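Local coordinates for hemolysin activator protein CdiB (Acinetobacter baumannii ACICU, PDB 6WIL) that probably secretes and activates a contact-dependent growth inhibition toxin across the outer membrane, as a two-partner secretion transporter of the Omp85 superfamily, at residues 246-251 with 273-278; 279-284 with 320-325; 330-335 with 364-369. All blocks are in the same frame, centred on the assembly; numbering follows the deposited sequence.

Interaction 1. Residues 246-251 with 273-278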
loop_
_atom_site.group_PDB
_atom_site.type_symbol
_atom_site.label_atom_id
_atom_site.label_comp_id
_atom_site.label_asym_id
_atom_site.label_seq_id
_atom_site.Cartn_x
_atom_site.Cartn_y
_atom_site.Cartn_z
ATOM N N PHE A 246 3.961 -2.169 -22.324
ATOM C CA PHE A 246 4.681 -3.316 -22.862
ATOM C C PHE A 246 3.901 -4.620 -22.722
ATOM O O PHE A 246 4.491 -5.699 -22.840
ATOM C CB PHE A 246 6.051 -3.443 -22.195
ATOM C CG PHE A 246 7.007 -2.351 -22.570
ATOM C CD1 PHE A 246 7.659 -2.376 -23.794
ATOM C CD2 PHE A 246 7.255 -1.300 -21.705
ATOM C CE1 PHE A 246 8.537 -1.371 -24.150
ATOM C CE2 PHE A 246 8.135 -0.292 -22.052
ATOM C CZ PHE A 246 8.777 -0.328 -23.277
ATOM N N HIS A 247 2.590 -4.537 -22.481
ATOM C CA HIS A 247 1.720 -5.710 -22.359
ATOM C C HIS A 247 2.277 -6.715 -21.357
ATOM O O HIS A 247 2.429 -7.905 -21.643
ATOM C CB HIS A 247 1.484 -6.363 -23.719
ATOM C CG HIS A 247 0.593 -5.564 -24.614
ATOM N ND1 HIS A 247 0.996 -4.385 -25.206
ATOM C CD2 HIS A 247 -0.690 -5.760 -25.000
ATOM C CE1 HIS A 247 0.003 -3.896 -25.925
ATOM N NE2 HIS A 247 -1.032 -4.710 -25.816
ATOM N N LEU A 248 2.587 -6.217 -20.164
ATOM C CA LEU A 248 3.114 -7.034 -19.078
ATOM C C LEU A 248 2.359 -6.755 -17.787
ATOM O O LEU A 248 2.900 -6.947 -16.694
ATOM C CB LEU A 248 4.610 -6.785 -18.886
ATOM C CG LEU A 248 5.550 -7.253 -19.997
ATOM C CD1 LEU A 248 6.967 -6.755 -19.758
ATOM C CD2 LEU A 248 5.526 -8.770 -20.093
ATOM N N ASN A 249 1.108 -6.299 -17.900
ATOM C CA ASN A 249 0.347 -5.800 -16.755
ATOM C C ASN A 249 1.109 -4.680 -16.054
ATOM O O ASN A 249 0.985 -4.480 -14.844
ATOM C CB ASN A 249 -0.003 -6.927 -15.772
ATOM C CG ASN A 249 -0.504 -8.179 -16.473
ATOM O OD1 ASN A 249 -1.592 -8.189 -17.042
ATOM N ND2 ASN A 249 0.291 -9.242 -16.432
ATOM N N ASP A 250 1.906 -3.943 -16.824
ATOM C CA ASP A 250 2.793 -2.919 -16.299
ATOM C C ASP A 250 2.116 -1.554 -16.320
ATOM O O ASP A 250 1.128 -1.329 -17.020
ATOM C CB ASP A 250 4.092 -2.872 -17.102
ATOM C CG ASP A 250 3.854 -2.920 -18.603
ATOM O OD1 ASP A 250 2.866 -3.559 -19.026
ATOM O OD2 ASP A 250 4.655 -2.325 -19.359
ATOM N N ILE A 251 2.662 -0.637 -15.530
ATOM C CA ILE A 251 2.149 0.724 -15.445
ATOM C C ILE A 251 3.328 1.684 -15.456
ATOM O O ILE A 251 4.266 1.538 -14.665
ATOM C CB ILE A 251 1.278 0.930 -14.190
ATOM C CG1 ILE A 251 -0.080 0.256 -14.386
ATOM C CG2 ILE A 251 1.102 2.410 -13.892
ATOM C CD1 ILE A 251 -0.837 0.044 -13.112
ATOM N N ILE A 273 9.673 9.656 -13.121
ATOM C CA ILE A 273 9.225 8.531 -13.931
ATOM C C ILE A 273 9.183 7.288 -13.055
ATOM O O ILE A 273 10.110 7.033 -12.279
ATOM C CB ILE A 273 10.136 8.311 -15.156
ATOM C CG1 ILE A 273 9.847 6.958 -15.811
ATOM C CG2 ILE A 273 11.595 8.418 -14.763
ATOM C CD1 ILE A 273 10.643 6.708 -17.068
ATOM N N SER A 274 8.106 6.519 -13.172
ATOM C CA SER A 274 7.927 5.306 -12.388
ATOM C C SER A 274 7.437 4.192 -13.298
ATOM O O SER A 274 6.525 4.400 -14.105
ATOM C CB SER A 274 6.939 5.533 -11.242
ATOM O OG SER A 274 7.009 4.479 -10.298
ATOM N N TYR A 275 8.050 3.019 -13.174
ATOM C CA TYR A 275 7.629 1.830 -13.899
ATOM C C TYR A 275 7.423 0.693 -12.909
ATOM O O TYR A 275 8.222 0.510 -11.986
ATOM C CB TYR A 275 8.656 1.435 -14.956
ATOM C CG TYR A 275 8.223 0.303 -15.856
ATOM C CD1 TYR A 275 7.142 0.448 -16.719
ATOM C CD2 TYR A 275 8.911 -0.903 -15.866
ATOM C CE1 TYR A 275 6.752 -0.580 -17.556
ATOM C CE2 TYR A 275 8.528 -1.937 -16.701
ATOM C CZ TYR A 275 7.447 -1.771 -17.541
ATOM O OH TYR A 275 7.065 -2.804 -18.367
ATOM N N GLN A 276 6.352 -0.071 -13.109
ATOM C CA GLN A 276 5.961 -1.109 -12.164
ATOM C C GLN A 276 5.284 -2.240 -12.919
ATOM O O GLN A 276 4.351 -1.994 -13.688
ATOM C CB GLN A 276 5.012 -0.542 -11.103
ATOM C CG GLN A 276 5.146 -1.176 -9.734
ATOM C CD GLN A 276 4.151 -0.611 -8.739
ATOM O OE1 GLN A 276 3.550 0.439 -8.971
ATOM N NE2 GLN A 276 3.963 -1.313 -7.629
ATOM N N LEU A 277 5.746 -3.472 -12.702
ATOM C CA LEU A 277 5.092 -4.640 -13.273
ATOM C C LEU A 277 5.066 -5.764 -12.245
ATOM O O LEU A 277 6.034 -5.936 -11.490
ATOM C CB LEU A 277 5.789 -5.121 -14.553
ATOM C CG LEU A 277 7.014 -6.033 -14.478
ATOM C CD1 LEU A 277 7.354 -6.558 -15.861
ATOM C CD2 LEU A 277 8.203 -5.306 -13.877
ATOM N N PRO A 278 3.979 -6.532 -12.179
ATOM C CA PRO A 278 3.910 -7.651 -11.236
ATOM C C PRO A 278 4.350 -8.967 -11.855
ATOM O O PRO A 278 4.211 -9.205 -13.052
ATOM C CB PRO A 278 2.417 -7.697 -10.887
ATOM C CG PRO A 278 1.756 -7.306 -12.172
ATOM C CD PRO A 278 2.676 -6.281 -12.823
HETATM O O HOH W 1 1.670 -2.805 -12.828
#
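Tyr275 reaches from barrel strand 266-279 to the carboxylate of Asp250, in the loop that leads into strand 251-261 of the 16-stranded transmembrane β-barrel. With CG anti to the backbone N (chi1 -174°), the Tyr275 ring crosses the Asp250 side chain obliquely, its hydroxyl edge toward the carboxylate, and Tyr275 OH donates to Asp250 OD2 over 2.6 Å. The phenol comes from above the carboxylate plane, the two planes standing 85° apart. Asp250 OD2 also accepts from Phe246 N through its syn lone pair, at 3.0 Å, while Asp250 OD1 accepts from Leu248 N at 2.9 Å. One carboxylate thus satisfies two backbone donors of its own loop and one phenol of the strand, which fixes its rotation and ties the loop to strand 266-279. Phe246 crosses the tyrosine at about a right angle, and the methyl CD1 of Leu248 lies beside CD1 of Leu277.

Where the loop becomes strand, Ile251 and Gln276 form an antiparallel hydrogen-bonded pair, Ile251 N giving the shorter bond to Gln276 O, 2.8 Å. The side-chain NE2 of Gln276 goes to Asp283 and Gln26, and Asn249 ND2 is taken by the backbone O of Gln156. Two residues before Ile251, a water bridges two carbonyls, donating to Asn249 O at 2.7 Å and to Gln276 O at 2.9 Å, the latter O also accepting Ile251 N.

Interaction 2. Residues 279-284 with 320-325. With SO4 (sulfate ion), chain B.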
loop_
_atom_site.group_PDB
_atom_site.type_symbol
_atom_site.label_atom_id
_atom_site.label_comp_id
_atom_site.label_asym_id
_atom_site.label_seq_id
_atom_site.Cartn_x
_atom_site.Cartn_y
_atom_site.Cartn_z
ATOM N N VAL A 279 4.906 -9.829 -11.008
ATOM C CA VAL A 279 5.181 -11.218 -11.370
ATOM C C VAL A 279 4.600 -12.136 -10.302
ATOM O O VAL A 279 5.295 -12.531 -9.355
ATOM C CB VAL A 279 6.689 -11.471 -11.568
ATOM C CG1 VAL A 279 6.911 -12.830 -12.210
ATOM C CG2 VAL A 279 7.321 -10.370 -12.409
ATOM N N GLY A 280 3.326 -12.478 -10.458
ATOM C CA GLY A 280 2.673 -13.311 -9.464
ATOM C C GLY A 280 2.594 -12.616 -8.116
ATOM O O GLY A 280 2.054 -11.508 -7.997
ATOM N N TYR A 281 3.159 -13.260 -7.092
ATOM C CA TYR A 281 3.239 -12.653 -5.771
ATOM C C TYR A 281 4.309 -11.575 -5.676
ATOM O O TYR A 281 4.311 -10.818 -4.698
ATOM C CB TYR A 281 3.497 -13.723 -4.706
ATOM C CG TYR A 281 2.284 -14.518 -4.289
ATOM C CD1 TYR A 281 1.219 -13.905 -3.636
ATOM C CD2 TYR A 281 2.209 -15.888 -4.536
ATOM C CE1 TYR A 281 0.108 -14.624 -3.255
ATOM C CE2 TYR A 281 1.101 -16.614 -4.154
ATOM C CZ TYR A 281 0.057 -15.982 -3.515
ATOM O OH TYR A 281 -1.045 -16.709 -3.136
ATOM N N TYR A 282 5.204 -11.485 -6.653
ATOM C CA TYR A 282 6.259 -10.490 -6.625
ATOM C C TYR A 282 5.785 -9.186 -7.245
ATOM O O TYR A 282 4.765 -9.128 -7.938
ATOM C CB TYR A 282 7.498 -11.001 -7.360
ATOM C CG TYR A 282 8.225 -12.092 -6.617
ATOM C CD1 TYR A 282 7.822 -13.413 -6.729
ATOM C CD2 TYR A 282 9.304 -11.803 -5.791
ATOM C CE1 TYR A 282 8.473 -14.418 -6.044
ATOM C CE2 TYR A 282 9.963 -12.805 -5.101
ATOM C CZ TYR A 282 9.539 -14.110 -5.232
ATOM O OH TYR A 282 10.194 -15.107 -4.547
ATOM N N ASP A 283 6.542 -8.127 -6.976
ATOM C CA ASP A 283 6.300 -6.829 -7.587
ATOM C C ASP A 283 7.645 -6.178 -7.856
ATOM O O ASP A 283 8.494 -6.127 -6.963
ATOM C CB ASP A 283 5.433 -5.942 -6.685
ATOM C CG ASP A 283 4.526 -5.005 -7.479
ATOM O OD1 ASP A 283 4.498 -5.111 -8.722
ATOM O OD2 ASP A 283 3.837 -4.168 -6.858
ATOM N N LEU A 284 7.841 -5.692 -9.078
ATOM C CA LEU A 284 9.087 -5.049 -9.479
ATOM C C LEU A 284 8.803 -3.607 -9.855
ATOM O O LEU A 284 7.847 -3.330 -10.584
ATOM C CB LEU A 284 9.748 -5.761 -10.662
ATOM C CG LEU A 284 10.378 -7.136 -10.457
ATOM C CD1 LEU A 284 9.325 -8.206 -10.231
ATOM C CD2 LEU A 284 11.248 -7.484 -11.655
ATOM N N SER A 320 9.234 -6.349 -4.102
ATOM C CA SER A 320 8.408 -6.757 -2.977
ATOM C C SER A 320 7.752 -8.092 -3.292
ATOM O O SER A 320 7.553 -8.446 -4.456
ATOM C CB SER A 320 7.333 -5.712 -2.646
ATOM O OG SER A 320 6.330 -5.669 -3.641
ATOM N N ARG A 321 7.417 -8.833 -2.240
ATOM C CA ARG A 321 6.781 -10.133 -2.395
ATOM C C ARG A 321 5.677 -10.269 -1.364
ATOM O O ARG A 321 5.911 -10.051 -0.172
ATOM C CB ARG A 321 7.794 -11.273 -2.235
ATOM C CG ARG A 321 7.303 -12.607 -2.772
ATOM C CD ARG A 321 7.717 -13.763 -1.877
ATOM N NE ARG A 321 7.675 -15.041 -2.582
ATOM C CZ ARG A 321 6.577 -15.771 -2.751
ATOM N NH1 ARG A 321 5.415 -15.355 -2.268
ATOM N NH2 ARG A 321 6.641 -16.921 -3.409
ATOM N N VAL A 322 4.477 -10.621 -1.823
ATOM C CA VAL A 322 3.387 -10.919 -0.901
ATOM C C VAL A 322 3.701 -12.228 -0.188
ATOM O O VAL A 322 3.907 -13.266 -0.827
ATOM C CB VAL A 322 2.044 -10.997 -1.637
ATOM C CG1 VAL A 322 0.970 -11.536 -0.706
ATOM C CG2 VAL A 322 1.653 -9.628 -2.173
ATOM N N ILE A 323 3.742 -12.181 1.141
ATOM C CA ILE A 323 4.111 -13.344 1.937
ATOM C C ILE A 323 2.871 -13.971 2.565
ATOM O O ILE A 323 2.853 -15.172 2.855
ATOM C CB ILE A 323 5.147 -12.964 3.012
ATOM C CG1 ILE A 323 4.629 -11.819 3.878
ATOM C CG2 ILE A 323 6.472 -12.577 2.376
ATOM C CD1 ILE A 323 5.606 -11.382 4.939
ATOM N N SER A 324 1.825 -13.169 2.770
ATOM C CA SER A 324 0.599 -13.646 3.393
ATOM C C SER A 324 -0.563 -12.757 2.977
ATOM O O SER A 324 -0.432 -11.530 2.954
ATOM C CB SER A 324 0.721 -13.660 4.920
ATOM O OG SER A 324 -0.552 -13.541 5.535
ATOM N N ARG A 325 -1.701 -13.379 2.672
ATOM C CA ARG A 325 -2.891 -12.620 2.318
ATOM C C ARG A 325 -4.132 -13.437 2.641
ATOM O O ARG A 325 -4.074 -14.657 2.817
ATOM C CB ARG A 325 -2.891 -12.225 0.839
ATOM C CG ARG A 325 -3.086 -13.378 -0.122
ATOM C CD ARG A 325 -3.285 -12.843 -1.524
ATOM N NE ARG A 325 -4.517 -12.066 -1.618
ATOM C CZ ARG A 325 -4.656 -10.969 -2.355
ATOM N NH1 ARG A 325 -3.631 -10.502 -3.057
ATOM N NH2 ARG A 325 -5.818 -10.332 -2.376
HETATM S S SO4 B . 5.252 -18.868 -5.789
HETATM O O1 SO4 B . 4.572 -18.866 -4.496
HETATM O O2 SO4 B . 6.251 -17.803 -5.809
HETATM O O3 SO4 B . 4.268 -18.654 -6.850
HETATM O O4 SO4 B . 5.915 -20.152 -6.002
#
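Tyr281 meets Val322 where a type II' turn, Val279 to Tyr282, carries the chain from strand 266-279 into strand 282-295. Gly280 takes the positive phi of that turn, and its carbonyl is held by Gln176 and Asn180 of helix 171-181. Next comes Tyr281, whose carbonyl O accepts the N-H of Val322 at 2.9 Å in a nearly straight bond (171°). With CG anti to the carbonyl carbon (chi1 -79°), the Tyr281 ring is set across Val322, Tyr281 CD1 coming within 3.6 Å of Val322 CB. Arg321 NH1 lies against Tyr281 CB.

At Tyr282, the non-hydrogen-bonded partner of Arg321, the aliphatic part of the arginine lies over the ring: CG sits 3.6 Å from the ring centroid, a CH-pi contact. Farther out, NE gives a weak bond to the phenol OH, and Arg321 NH1 turns back to Val322 O at 3.0 Å. Asp283 then pairs with Ser320 through both backbone bonds, the shorter from Asp283 N to Ser320 O, 2.7 Å. The Asp283 carboxylate forms a salt bridge with Arg183 and accepts a hydrogen bond from Gln276.

Arg321 NH2 donates to O1 of a sulfate, probably from the crystallisation liquor, at 3.0 Å, and Arg173 binds the same ion. The CH-pi contact and the NH1 bond limit the freedom of the guanidinium, while Arg321 and Arg173 would together offset the sulfate charge; no physiological anion is implied.

Interaction 3. Residues 330-335 with 364-369; sequences KTSVYG and GVQHRQ
Lys330-Gly335 and Gly364-Gln369 run antiparallel at 156°, their axes 4.6 Å apart, and three hydrogen-bonded pairs (Lys330-Arg368, Ser332-Gln366, Tyr334-Gly364) alternate with two non-hydrogen-bonded ones in an unbroken β-ladder. In the first of the latter, Thr331 OG1 meets the edge of the His367 imidazole, 2.7 Å from ND1; either atom could be the donor. At the other nitrogen, His367 NE2 donates to Gln369 OE1 at 2.9 Å, in the ring plane, and these two bonds fix the ring's rotation. Val365 CG2 lies alongside the methyl CG2 of Thr331 on the same face, which Val333 shares.

The opposite face carries Tyr334, Ser332, Gln366, Lys330 and Arg368. Placed between backbone N and carbonyl carbon (chi1 64°), CG of Tyr334 swings the ring across the neighbouring strand, and CA of Gly364 sits over one face, 3.8 Å from the centroid, in a CH-pi contact. With no side chain there, the ring lies directly on the backbone. Ser332 OG receives a weak bond from Gln366 NE2 at 3.3 Å. Lys330 and Arg368 lie side by side, the lysine extended, the arginine bent near its end, Lys330 NZ and Arg368 NH1 4.9 Å apart; both bond Gln31, the arginine weakly, and Glu179 of helix 171-181 gives the lysine its counter-charge. Strand 308-326 flanks this hairpin on one side and strand 374-386 on the other, where Asp381 binds the Tyr334 hydroxyl.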
loop_
_atom_site.group_PDB
_atom_site.type_symbol
_atom_site.label_atom_id
_atom_site.label_comp_id
_atom_site.label_asym_id
_atom_site.label_seq_id
_atom_site.Cartn_x
_atom_site.Cartn_y
_atom_site.Cartn_z
ATOM N N LYS A 330 -3.470 -8.275 3.666
ATOM C CA LYS A 330 -2.415 -8.470 2.681
ATOM C C LYS A 330 -1.103 -7.994 3.286
ATOM O O LYS A 330 -1.015 -6.854 3.748
ATOM C CB LYS A 330 -2.726 -7.711 1.386
ATOM C CG LYS A 330 -1.736 -7.933 0.262
ATOM C CD LYS A 330 -2.322 -7.451 -1.061
ATOM C CE LYS A 330 -1.258 -7.337 -2.136
ATOM N NZ LYS A 330 -1.838 -6.945 -3.448
ATOM N N THR A 331 -0.094 -8.868 3.289
ATOM C CA THR A 331 1.198 -8.586 3.899
ATOM C C THR A 331 2.308 -8.876 2.901
ATOM O O THR A 331 2.277 -9.896 2.206
ATOM C CB THR A 331 1.421 -9.431 5.169
ATOM O OG1 THR A 331 0.361 -9.193 6.103
ATOM C CG2 THR A 331 2.754 -9.082 5.823
ATOM N N SER A 332 3.299 -7.987 2.843
ATOM C CA SER A 332 4.402 -8.172 1.914
ATOM C C SER A 332 5.687 -7.622 2.516
ATOM O O SER A 332 5.663 -6.712 3.348
ATOM C CB SER A 332 4.106 -7.502 0.565
ATOM O OG SER A 332 3.525 -6.224 0.748
ATOM N N VAL A 333 6.807 -8.206 2.099
ATOM C CA VAL A 333 8.136 -7.710 2.430
ATOM C C VAL A 333 8.736 -7.116 1.165
ATOM O O VAL A 333 8.449 -7.567 0.051
ATOM C CB VAL A 333 9.046 -8.817 3.008
ATOM C CG1 VAL A 333 8.503 -9.304 4.339
ATOM C CG2 VAL A 333 9.171 -9.978 2.030
ATOM N N TYR A 334 9.569 -6.090 1.333
ATOM C CA TYR A 334 10.157 -5.429 0.178
ATOM C C TYR A 334 11.612 -5.080 0.447
ATOM O O TYR A 334 12.075 -5.064 1.590
ATOM C CB TYR A 334 9.378 -4.163 -0.214
ATOM C CG TYR A 334 9.390 -3.063 0.820
ATOM C CD1 TYR A 334 8.421 -3.012 1.813
ATOM C CD2 TYR A 334 10.359 -2.064 0.795
ATOM C CE1 TYR A 334 8.418 -2.008 2.757
ATOM C CE2 TYR A 334 10.368 -1.053 1.743
ATOM C CZ TYR A 334 9.392 -1.031 2.720
ATOM O OH TYR A 334 9.380 -0.035 3.667
ATOM N N GLY A 335 12.326 -4.806 -0.642
ATOM C CA GLY A 335 13.677 -4.288 -0.586
ATOM C C GLY A 335 13.887 -3.211 -1.632
ATOM O O GLY A 335 13.433 -3.363 -2.770
ATOM N N GLY A 364 11.971 -3.638 4.315
ATOM C CA GLY A 364 10.762 -3.288 5.035
ATOM C C GLY A 364 9.665 -4.308 4.846
ATOM O O GLY A 364 9.794 -5.279 4.097
ATOM N N VAL A 365 8.567 -4.058 5.549
ATOM C CA VAL A 365 7.373 -4.890 5.500
ATOM C C VAL A 365 6.168 -3.965 5.524
ATOM O O VAL A 365 6.162 -2.953 6.234
ATOM C CB VAL A 365 7.331 -5.898 6.669
ATOM C CG1 VAL A 365 7.566 -5.187 7.993
ATOM C CG2 VAL A 365 6.003 -6.650 6.694
ATOM N N GLN A 366 5.159 -4.289 4.726
ATOM C CA GLN A 366 3.922 -3.533 4.719
ATOM C C GLN A 366 2.749 -4.486 4.887
ATOM O O GLN A 366 2.808 -5.653 4.489
ATOM C CB GLN A 366 3.773 -2.697 3.438
ATOM C CG GLN A 366 4.123 -3.429 2.160
ATOM C CD GLN A 366 4.126 -2.514 0.948
ATOM O OE1 GLN A 366 4.123 -1.288 1.080
ATOM N NE2 GLN A 366 4.133 -3.107 -0.242
ATOM N N HIS A 367 1.689 -3.970 5.495
ATOM C CA HIS A 367 0.510 -4.740 5.842
ATOM C C HIS A 367 -0.716 -3.887 5.571
ATOM O O HIS A 367 -0.694 -2.672 5.783
ATOM C CB HIS A 367 0.542 -5.167 7.317
ATOM C CG HIS A 367 -0.660 -5.947 7.752
ATOM N ND1 HIS A 367 -0.735 -7.318 7.640
ATOM C CD2 HIS A 367 -1.831 -5.548 8.302
ATOM C CE1 HIS A 367 -1.902 -7.731 8.102
ATOM N NE2 HIS A 367 -2.588 -6.677 8.506
ATOM N N ARG A 368 -1.771 -4.525 5.082
ATOM C CA ARG A 368 -3.072 -3.893 4.942
ATOM C C ARG A 368 -4.105 -4.817 5.570
ATOM O O ARG A 368 -4.023 -6.039 5.419
ATOM C CB ARG A 368 -3.413 -3.605 3.469
ATOM C CG ARG A 368 -4.492 -2.545 3.299
ATOM C CD ARG A 368 -4.935 -2.369 1.853
ATOM N NE ARG A 368 -3.836 -2.026 0.957
ATOM C CZ ARG A 368 -3.368 -2.832 0.009
ATOM N NH1 ARG A 368 -3.912 -4.027 -0.173
ATOM N NH2 ARG A 368 -2.364 -2.438 -0.764
ATOM N N GLN A 369 -5.058 -4.237 6.294
ATOM C CA GLN A 369 -6.034 -5.014 7.045
ATOM C C GLN A 369 -7.414 -4.399 6.873
ATOM O O GLN A 369 -7.569 -3.175 6.934
ATOM C CB GLN A 369 -5.671 -5.076 8.537
ATOM C CG GLN A 369 -6.649 -5.872 9.395
ATOM C CD GLN A 369 -6.286 -7.341 9.493
ATOM O OE1 GLN A 369 -5.113 -7.695 9.620
ATOM N NE2 GLN A 369 -7.295 -8.204 9.438
#

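The three contacts illustrate how a β-barrel is built from successive neighbours: they follow one another along the chain in series and all belong to the same closed antiparallel sheet. Interactions 1 and 2, with centres about 15 Å apart, join through the adjacent strands 266-279 and 282-295; interactions 2 and 3, with centres about 9 Å apart, join through strands 308-326 and 329-346. Interactions 1 and 3 do not touch, their nearest atoms about 8 Å apart. Helix 171-181, from the POTRA region, reaches both interaction 2 and interaction 3, and helix 154-160 lies against interaction 1, consistent with this end of the barrel wall being packed against the POTRA region.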